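Local atomic coordinates of STING-associated CdnE c-di-GMP synthase (Flavobacteriaceae, PDB entry 6WT8), a protein that synthesises cyclic di-GMP, probably from GTP, as a signal thought to activate a STING effector in bacterial CBASS anti-phage defence. Residues Phe87-Ser92 with Val105-Ile110; Lys214-Ile219 with Pro235-Glu240. All blocks are in the same frame, centred on the assembly; numbering follows the deposited sequence.

Contact 1 of 2, residues Phe87-Ser92 with Val105-Ile110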
ATOM      1  N   PHE A  87      17.635  -6.637  -1.488  1.00 13.16           N
ATOM      2  CA  PHE A  87      16.963  -5.661  -0.645  1.00 13.42           C
ATOM      3  C   PHE A  87      15.862  -4.969  -1.405  1.00 15.68           C
ATOM      4  O   PHE A  87      16.084  -4.463  -2.511  1.00 17.98           O
ATOM      5  CB  PHE A  87      17.941  -4.613  -0.121  1.00 15.02           C
ATOM      6  CG  PHE A  87      19.000  -5.195   0.793  1.00 13.31           C
ATOM      7  CD1 PHE A  87      18.656  -5.466   2.122  1.00 15.50           C
ATOM      8  CD2 PHE A  87      20.300  -5.509   0.340  1.00 13.54           C
ATOM      9  CE1 PHE A  87      19.571  -6.050   2.977  1.00 15.87           C
ATOM     10  CE2 PHE A  87      21.206  -6.083   1.197  1.00 16.82           C
ATOM     11  CZ  PHE A  87      20.825  -6.365   2.502  1.00 16.76           C
ATOM     12  N   GLU A  88      14.710  -4.861  -0.758  1.00 14.53           N
ATOM     13  CA  GLU A  88      13.563  -4.174  -1.327  1.00 14.22           C
ATOM     14  C   GLU A  88      12.857  -3.397  -0.224  1.00 13.50           C
ATOM     15  O   GLU A  88      13.355  -3.253   0.895  1.00 14.87           O
ATOM     16  CB  GLU A  88      12.604  -5.187  -1.969  1.00 14.74           C
ATOM     17  CG  GLU A  88      13.197  -5.991  -3.148  1.00 19.57           C
ATOM     18  CD  GLU A  88      13.544  -5.137  -4.381  1.00 25.68           C
ATOM     19  OE1 GLU A  88      13.072  -3.978  -4.541  1.00 24.89           O
ATOM     20  OE2 GLU A  88      14.317  -5.672  -5.203  1.00 30.43           O
ATOM     21  N   ARG A  89      11.708  -2.779  -0.566  1.00 13.25           N
ATOM     22  CA  ARG A  89      10.937  -1.992   0.383  1.00 13.96           C
ATOM     23  C   ARG A  89       9.469  -2.332   0.247  1.00 15.55           C
ATOM     24  O   ARG A  89       9.003  -2.704  -0.828  1.00 17.35           O
ATOM     25  CB  ARG A  89      11.081  -0.473   0.111  1.00 15.73           C
ATOM     26  CG  ARG A  89      12.513   0.084   0.182  1.00 15.17           C
ATOM     27  CD  ARG A  89      13.070   0.004   1.586  1.00 16.50           C
ATOM     28  NE  ARG A  89      14.383   0.665   1.554  1.00 16.22           N
ATOM     29  CZ  ARG A  89      15.545   0.021   1.326  1.00 16.79           C
ATOM     30  NH1 ARG A  89      15.545  -1.298   1.175  1.00 16.65           N
ATOM     31  NH2 ARG A  89      16.702   0.704   1.251  1.00 18.41           N
ATOM     32  N   GLN A  90       8.706  -2.157   1.328  1.00 14.35           N
ATOM     33  CA  GLN A  90       7.256  -2.338   1.231  1.00 12.64           C
ATOM     34  C   GLN A  90       6.574  -1.339   2.128  1.00 12.73           C
ATOM     35  O   GLN A  90       7.202  -0.675   2.961  1.00 15.13           O
ATOM     36  CB  GLN A  90       6.779  -3.736   1.619  1.00 14.12           C
ATOM     37  CG  GLN A  90       7.102  -4.145   3.088  1.00 13.07           C
ATOM     38  CD  GLN A  90       6.536  -5.473   3.496  1.00 15.90           C
ATOM     39  OE1 GLN A  90       6.227  -6.331   2.669  1.00 17.80           O
ATOM     40  NE2 GLN A  90       6.370  -5.647   4.810  1.00 18.03           N
ATOM     41  N   GLY A  91       5.258  -1.237   1.922  1.00 14.24           N
ATOM     42  CA  GLY A  91       4.480  -0.326   2.769  1.00 13.66           C
ATOM     43  C   GLY A  91       3.826   0.810   1.969  1.00 14.41           C
ATOM     44  O   GLY A  91       4.226   1.125   0.870  1.00 15.44           O
ATOM     45  N   SER A  92       2.788   1.410   2.547  1.00 14.58           N
ATOM     46  CA  SER A  92       2.096   2.504   1.880  1.00 13.07           C
ATOM     47  C   SER A  92       2.999   3.712   1.636  1.00 13.42           C
ATOM     48  O   SER A  92       2.733   4.504   0.730  1.00 13.38           O
ATOM     49  CB  SER A  92       0.877   2.933   2.679  1.00 14.41           C
ATOM     50  OG  SER A  92       1.248   3.341   3.940  1.00 18.52           O
ATOM     51  N   VAL A 105       8.535   3.349   5.509  1.00 14.56           N
ATOM     52  CA  VAL A 105       8.826   2.176   4.655  1.00 14.80           C
ATOM     53  C   VAL A 105       9.358   1.056   5.543  1.00 16.33           C
ATOM     54  O   VAL A 105      10.082   1.301   6.523  1.00 15.92           O
ATOM     55  CB  VAL A 105       9.825   2.444   3.511  1.00 15.61           C
ATOM     56  CG1 VAL A 105       9.309   3.515   2.516  1.00 19.95           C
ATOM     57  CG2 VAL A 105      11.207   2.889   4.037  1.00 16.63           C
ATOM     58  N   ASP A 106       9.030  -0.194   5.190  1.00 14.82           N
ATOM     59  CA  ASP A 106       9.751  -1.328   5.781  1.00 13.55           C
ATOM     60  C   ASP A 106      10.887  -1.733   4.849  1.00 16.00           C
ATOM     61  O   ASP A 106      10.731  -1.725   3.608  1.00 16.15           O
ATOM     62  CB  ASP A 106       8.883  -2.597   5.897  1.00 14.47           C
ATOM     63  CG  ASP A 106       7.715  -2.494   6.806  1.00 24.79           C
ATOM     64  OD1 ASP A 106       7.705  -1.695   7.740  1.00 20.13           O
ATOM     65  OD2 ASP A 106       6.770  -3.307   6.607  1.00 21.70           O
ATOM     66  N   LEU A 107      12.021  -2.127   5.433  1.00 13.74           N
ATOM     67  CA  LEU A 107      13.087  -2.719   4.636  1.00 12.98           C
ATOM     68  C   LEU A 107      12.874  -4.232   4.559  1.00 13.64           C
ATOM     69  O   LEU A 107      12.634  -4.885   5.589  1.00 15.09           O
ATOM     70  CB  LEU A 107      14.440  -2.413   5.294  1.00 12.79           C
ATOM     71  CG  LEU A 107      15.677  -3.005   4.557  1.00 16.61           C
ATOM     72  CD1 LEU A 107      16.874  -2.145   4.863  1.00 24.97           C
ATOM     73  CD2 LEU A 107      15.976  -4.453   5.031  1.00 18.25           C
ATOM     74  N   VAL A 108      12.928  -4.798   3.347  1.00 11.74           N
ATOM     75  CA  VAL A 108      12.755  -6.234   3.162  1.00 13.39           C
ATOM     76  C   VAL A 108      14.069  -6.798   2.658  1.00 13.10           C
ATOM     77  O   VAL A 108      14.601  -6.333   1.632  1.00 14.79           O
ATOM     78  CB  VAL A 108      11.624  -6.534   2.156  1.00 13.17           C
ATOM     79  CG1 VAL A 108      11.309  -8.032   2.187  1.00 15.91           C
ATOM     80  CG2 VAL A 108      10.384  -5.783   2.543  1.00 14.74           C
ATOM     81  N   GLN A 109      14.593  -7.821   3.322  1.00 12.74           N
ATOM     82  CA  GLN A 109      15.765  -8.534   2.817  1.00 12.91           C
ATOM     83  C   GLN A 109      15.332  -9.949   2.468  1.00 13.71           C
ATOM     84  O   GLN A 109      14.633 -10.598   3.250  1.00 13.43           O
ATOM     85  CB  GLN A 109      16.920  -8.482   3.794  1.00 14.67           C
ATOM     86  CG  GLN A 109      16.642  -9.161   5.111  1.00 13.53           C
ATOM     87  CD  GLN A 109      17.818  -9.007   6.074  1.00 15.41           C
ATOM     88  OE1 GLN A 109      18.945  -8.621   5.701  1.00 15.39           O
ATOM     89  NE2 GLN A 109      17.552  -9.334   7.325  1.00 14.49           N
ATOM     90  N   ILE A 110      15.604 -10.382   1.236  1.00 14.10           N
ATOM     91  CA  ILE A 110      15.016 -11.585   0.674  1.00 12.91           C
ATOM     92  C   ILE A 110      16.159 -12.500   0.279  1.00 14.25           C
ATOM     93  O   ILE A 110      16.985 -12.137  -0.575  1.00 15.66           O
ATOM     94  CB  ILE A 110      14.141 -11.217  -0.549  1.00 12.87           C
ATOM     95  CG1 ILE A 110      13.166 -10.081  -0.202  1.00 14.98           C
ATOM     96  CG2 ILE A 110      13.401 -12.456  -0.972  1.00 16.83           C
ATOM     97  CD1 ILE A 110      12.561  -9.366  -1.462  1.00 21.52           C
TER
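Gln90 tucks CG between its backbone N and carbonyl carbon (chi1 61°) and then runs extended, which carries its amide across to Asp106. There NE2 donates to Asp106 OD2 at 3.0 Å, nearly straight (167°) and close to the amide plane, using the anti lone pair of the carboxylate, whose plane is turned 47° from the amide. The bond lies at the end of an antiparallel ladder between strands 85-90 and 106-112 in the central sheet of a nucleotidyltransferase fold; Gly91-Ser92 and Asp106 are consistent with the GS and DxD signatures of the polymerase-beta-like family. On the same face Gln90 CG rests on Val108 CG2 at 3.7 Å. The other face carries Phe87, Arg89, Leu107 and Gln109. Phe87 lies alongside Gln109, its CE1 3.7 Å from Gln109 CB, while Leu107 CD2 meets the ring at its edge. The Arg89 guanidinium has Leu107 CD1 over one face, and its NH2 is gripped by Asn71 and Glu74 of helix 60-81. Glu88 O takes two donors from opposite faces of its carbonyl plane: Val108 N at 2.9 Å and Arg89 NH1, also at 2.9 Å.

Contact 2 of 2, residues Lys214-Ile219 with Pro235-Glu240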
ATOM      1  N   LYS A 214       9.304  -7.995 -12.416  1.00 20.64           N
ATOM      2  CA  LYS A 214       9.846  -8.018 -11.059  1.00 21.24           C
ATOM      3  C   LYS A 214       8.779  -7.745  -9.995  1.00 18.85           C
ATOM      4  O   LYS A 214       8.829  -8.294  -8.898  1.00 19.38           O
ATOM      5  CB  LYS A 214      10.969  -6.985 -10.992  1.00 30.71           C
ATOM      6  CG  LYS A 214      11.668  -6.926  -9.676  1.00 39.04           C
ATOM      7  CD  LYS A 214      12.774  -5.847  -9.647  1.00 43.90           C
ATOM      8  CE  LYS A 214      13.287  -5.665  -8.203  1.00 48.35           C
ATOM      9  NZ  LYS A 214      14.150  -4.463  -8.025  1.00 53.46           N
ATOM     10  N   SER A 215       7.784  -6.940 -10.327  1.00 18.50           N
ATOM     11  CA  SER A 215       6.799  -6.559  -9.333  1.00 17.33           C
ATOM     12  C   SER A 215       5.875  -7.710  -8.972  1.00 16.47           C
ATOM     13  O   SER A 215       5.164  -7.625  -7.958  1.00 16.76           O
ATOM     14  CB  SER A 215       5.973  -5.371  -9.839  1.00 19.41           C
ATOM     15  OG  SER A 215       5.242  -5.710 -11.021  1.00 22.30           O
ATOM     16  N   ARG A 216       5.821  -8.743  -9.816  1.00 15.51           N
ATOM     17  CA  ARG A 216       4.966  -9.896  -9.520  1.00 14.43           C
ATOM     18  C   ARG A 216       5.643 -10.912  -8.614  1.00 15.07           C
ATOM     19  O   ARG A 216       5.003 -11.879  -8.226  1.00 17.76           O
ATOM     20  CB  ARG A 216       4.565 -10.587 -10.803  1.00 16.21           C
ATOM     21  CG  ARG A 216       3.689  -9.724 -11.716  1.00 16.05           C
ATOM     22  CD  ARG A 216       3.424 -10.518 -12.994  1.00 16.98           C
ATOM     23  NE  ARG A 216       2.817  -9.747 -14.094  1.00 22.13           N
ATOM     24  CZ  ARG A 216       1.508  -9.658 -14.286  1.00 24.85           C
ATOM     25  NH1 ARG A 216       0.650 -10.256 -13.451  1.00 24.74           N
ATOM     26  NH2 ARG A 216       1.056  -8.992 -15.357  1.00 26.95           N
ATOM     27  N   LYS A 217       6.898 -10.702  -8.251  1.00 15.02           N
ATOM     28  CA  LYS A 217       7.553 -11.633  -7.337  1.00 15.67           C
ATOM     29  C   LYS A 217       6.955 -11.521  -5.945  1.00 16.65           C
ATOM     30  O   LYS A 217       6.727 -10.409  -5.445  1.00 18.44           O
ATOM     31  CB  LYS A 217       9.051 -11.349  -7.275  1.00 23.60           C
ATOM     32  CG  LYS A 217       9.781 -11.596  -8.550  1.00 32.26           C
ATOM     33  CD  LYS A 217      11.298 -11.453  -8.400  1.00 36.16           C
ATOM     34  CE  LYS A 217      11.810 -12.538  -7.513  1.00 38.61           C
ATOM     35  NZ  LYS A 217      12.560 -13.677  -8.109  1.00 36.06           N
ATOM     36  N   GLY A 218       6.679 -12.674  -5.315  1.00 17.32           N
ATOM     37  CA  GLY A 218       6.109 -12.708  -3.988  1.00 17.14           C
ATOM     38  C   GLY A 218       7.177 -12.910  -2.931  1.00 16.68           C
ATOM     39  O   GLY A 218       8.329 -13.264  -3.242  1.00 16.98           O
ATOM     40  N   ILE A 219       6.789 -12.619  -1.689  1.00 14.47           N
ATOM     41  CA  ILE A 219       7.669 -12.971  -0.576  1.00 13.64           C
ATOM     42  C   ILE A 219       6.921 -13.824   0.425  1.00 16.22           C
ATOM     43  O   ILE A 219       5.704 -13.731   0.610  1.00 17.28           O
ATOM     44  CB  ILE A 219       8.269 -11.734   0.118  1.00 14.28           C
ATOM     45  CG1 ILE A 219       7.173 -10.790   0.682  1.00 16.17           C
ATOM     46  CG2 ILE A 219       9.213 -10.978  -0.863  1.00 17.50           C
ATOM     47  CD1 ILE A 219       7.760  -9.627   1.478  1.00 16.73           C
ATOM     48  N   PRO A 235       3.673  -7.548  -1.960  1.00 15.00           N
ATOM     49  CA  PRO A 235       3.709  -6.105  -1.691  1.00 16.72           C
ATOM     50  C   PRO A 235       4.193  -5.299  -2.878  1.00 18.49           C
ATOM     51  O   PRO A 235       3.788  -4.122  -3.059  1.00 20.29           O
ATOM     52  CB  PRO A 235       4.700  -5.974  -0.516  1.00 17.77           C
ATOM     53  CG  PRO A 235       5.595  -7.225  -0.674  1.00 17.96           C
ATOM     54  CD  PRO A 235       4.641  -8.323  -1.132  1.00 17.09           C
ATOM     55  N   PHE A 236       5.093  -5.851  -3.690  1.00 14.32           N
ATOM     56  CA  PHE A 236       5.631  -5.047  -4.779  1.00 14.27           C
ATOM     57  C   PHE A 236       4.611  -4.896  -5.894  1.00 15.01           C
ATOM     58  O   PHE A 236       4.701  -3.966  -6.689  1.00 16.30           O
ATOM     59  CB  PHE A 236       6.946  -5.699  -5.288  1.00 16.85           C
ATOM     60  CG  PHE A 236       7.817  -6.157  -4.200  1.00 18.96           C
ATOM     61  CD1 PHE A 236       8.193  -5.301  -3.163  1.00 19.64           C
ATOM     62  CD2 PHE A 236       8.249  -7.502  -4.147  1.00 17.52           C
ATOM     63  CE1 PHE A 236       9.008  -5.735  -2.093  1.00 19.54           C
ATOM     64  CE2 PHE A 236       9.088  -7.936  -3.091  1.00 18.23           C
ATOM     65  CZ  PHE A 236       9.446  -7.075  -2.059  1.00 19.31           C
ATOM     66  N   LEU A 237       3.665  -5.843  -5.981  1.00 15.69           N
ATOM     67  CA  LEU A 237       2.646  -5.784  -7.015  1.00 15.39           C
ATOM     68  C   LEU A 237       1.627  -4.699  -6.699  1.00 15.39           C
ATOM     69  O   LEU A 237       1.203  -3.956  -7.599  1.00 15.31           O
ATOM     70  CB  LEU A 237       1.975  -7.163  -7.116  1.00 16.58           C
ATOM     71  CG  LEU A 237       1.061  -7.367  -8.305  1.00 16.78           C
ATOM     72  CD1 LEU A 237       1.779  -7.037  -9.637  1.00 18.82           C
ATOM     73  CD2 LEU A 237       0.523  -8.781  -8.311  1.00 18.13           C
ATOM     74  N   SER A 238       1.225  -4.598  -5.428  1.00 15.14           N
ATOM     75  CA  SER A 238       0.377  -3.481  -5.021  1.00 13.85           C
ATOM     76  C   SER A 238       1.050  -2.156  -5.276  1.00 13.82           C
ATOM     77  O   SER A 238       0.414  -1.213  -5.807  1.00 14.91           O
ATOM     78  CB  SER A 238       0.017  -3.618  -3.544  1.00 20.72           C
ATOM     79  OG  SER A 238      -0.863  -4.699  -3.418  1.00 36.85           O
ATOM     80  N   ILE A 239       2.323  -2.038  -4.921  1.00 13.54           N
ATOM     81  CA  ILE A 239       3.038  -0.774  -5.123  1.00 14.73           C
ATOM     82  C   ILE A 239       3.047  -0.420  -6.599  1.00 14.40           C
ATOM     83  O   ILE A 239       2.708   0.703  -6.994  1.00 15.53           O
ATOM     84  CB  ILE A 239       4.468  -0.848  -4.555  1.00 16.38           C
ATOM     85  CG1 ILE A 239       4.407  -0.861  -3.038  1.00 17.00           C
ATOM     86  CG2 ILE A 239       5.336   0.265  -5.112  1.00 14.98           C
ATOM     87  CD1 ILE A 239       5.694  -1.394  -2.404  1.00 18.80           C
ATOM     88  N   GLU A 240       3.485  -1.358  -7.458  1.00 12.99           N
ATOM     89  CA  GLU A 240       3.582  -1.055  -8.868  1.00 13.77           C
ATOM     90  C   GLU A 240       2.228  -0.693  -9.439  1.00 14.86           C
ATOM     91  O   GLU A 240       2.115   0.267 -10.210  1.00 15.62           O
ATOM     92  CB  GLU A 240       4.205  -2.241  -9.600  1.00 16.40           C
ATOM     93  CG  GLU A 240       4.427  -1.991 -11.108  1.00 20.65           C
ATOM     94  CD  GLU A 240       5.572  -1.020 -11.407  1.00 36.75           C
ATOM     95  OE1 GLU A 240       5.726  -0.661 -12.598  1.00 48.96           O
ATOM     96  OE2 GLU A 240       6.301  -0.618 -10.478  1.00 42.97           O
TER
HETATM   97  O   HOH W   1       4.972  -8.519  -5.186  1.00 16.71           O
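Ser215 and Lys217 turn their carbonyl oxygens toward the first turn of helix 235-248, and the polar part of this contact runs through water. A single water donates to Ser215 O at 2.9 Å and to Lys217 O at 2.6 Å, and weakly accepts from Phe236 N, linking the 3-10 turn and the residue after it to the start of the helix. Ser215 O also comes within 3.1 Å of Leu237 N, but the angle is too poor for a hydrogen bond. The same two carbonyls meet carbon: Leu237 CB lies 3.3 Å from Ser215 O, and Lys217 O approaches the edge of the Phe236 ring near CD2. The positive end of the helix dipole would probably favour this gathering of oxygens.

Apolar contacts flank the water. With Leu237 CG anti to the backbone N (chi1 -170°), its CD1 is brought to Arg216 CG at 3.9 Å. Ile219 splits its branches between two residues: CG2 touches Phe236 CE2 at 3.8 Å, the two side chains crossing at about a right angle, while CD1 meets Pro235 CG at 3.9 Å. Pro235 CG in turn sits over the centre of the Phe236 ring. One turn further along the helix, Ser215 CB packs on Glu240 CB at 3.6 Å.

The contact joins the 3-10 turn and the first residues of strand 218-221 to the helix that follows. Helix 206-211 lies against Arg216 and Lys217, and strands 85-90 and 106-112 pack on Ile219 and Phe236.

Contact 1 and contact 2 are both partly buried and both reach the central sheet, with centres about 11 Å apart. Contact 1 pairs the edge strand 85-90 with the inner strand 106-112 through a regular ladder of backbone bonds; contact 2 joins a turn to a helix start and has no direct hydrogen bond between its segments. Its helix packs on one face of contact 1: Phe236 CE1 lies 3.6 Å from Glu88 CB, and Pro235 CG lies 3.5 Å from Gln90 OE1. At the more exposed margin, a salt bridge of 3.1 Å from Lys214 NZ to Glu88 OE2 ties the two together. Helix 60-81 instead packs against the Phe87 and Arg89 face of contact 1.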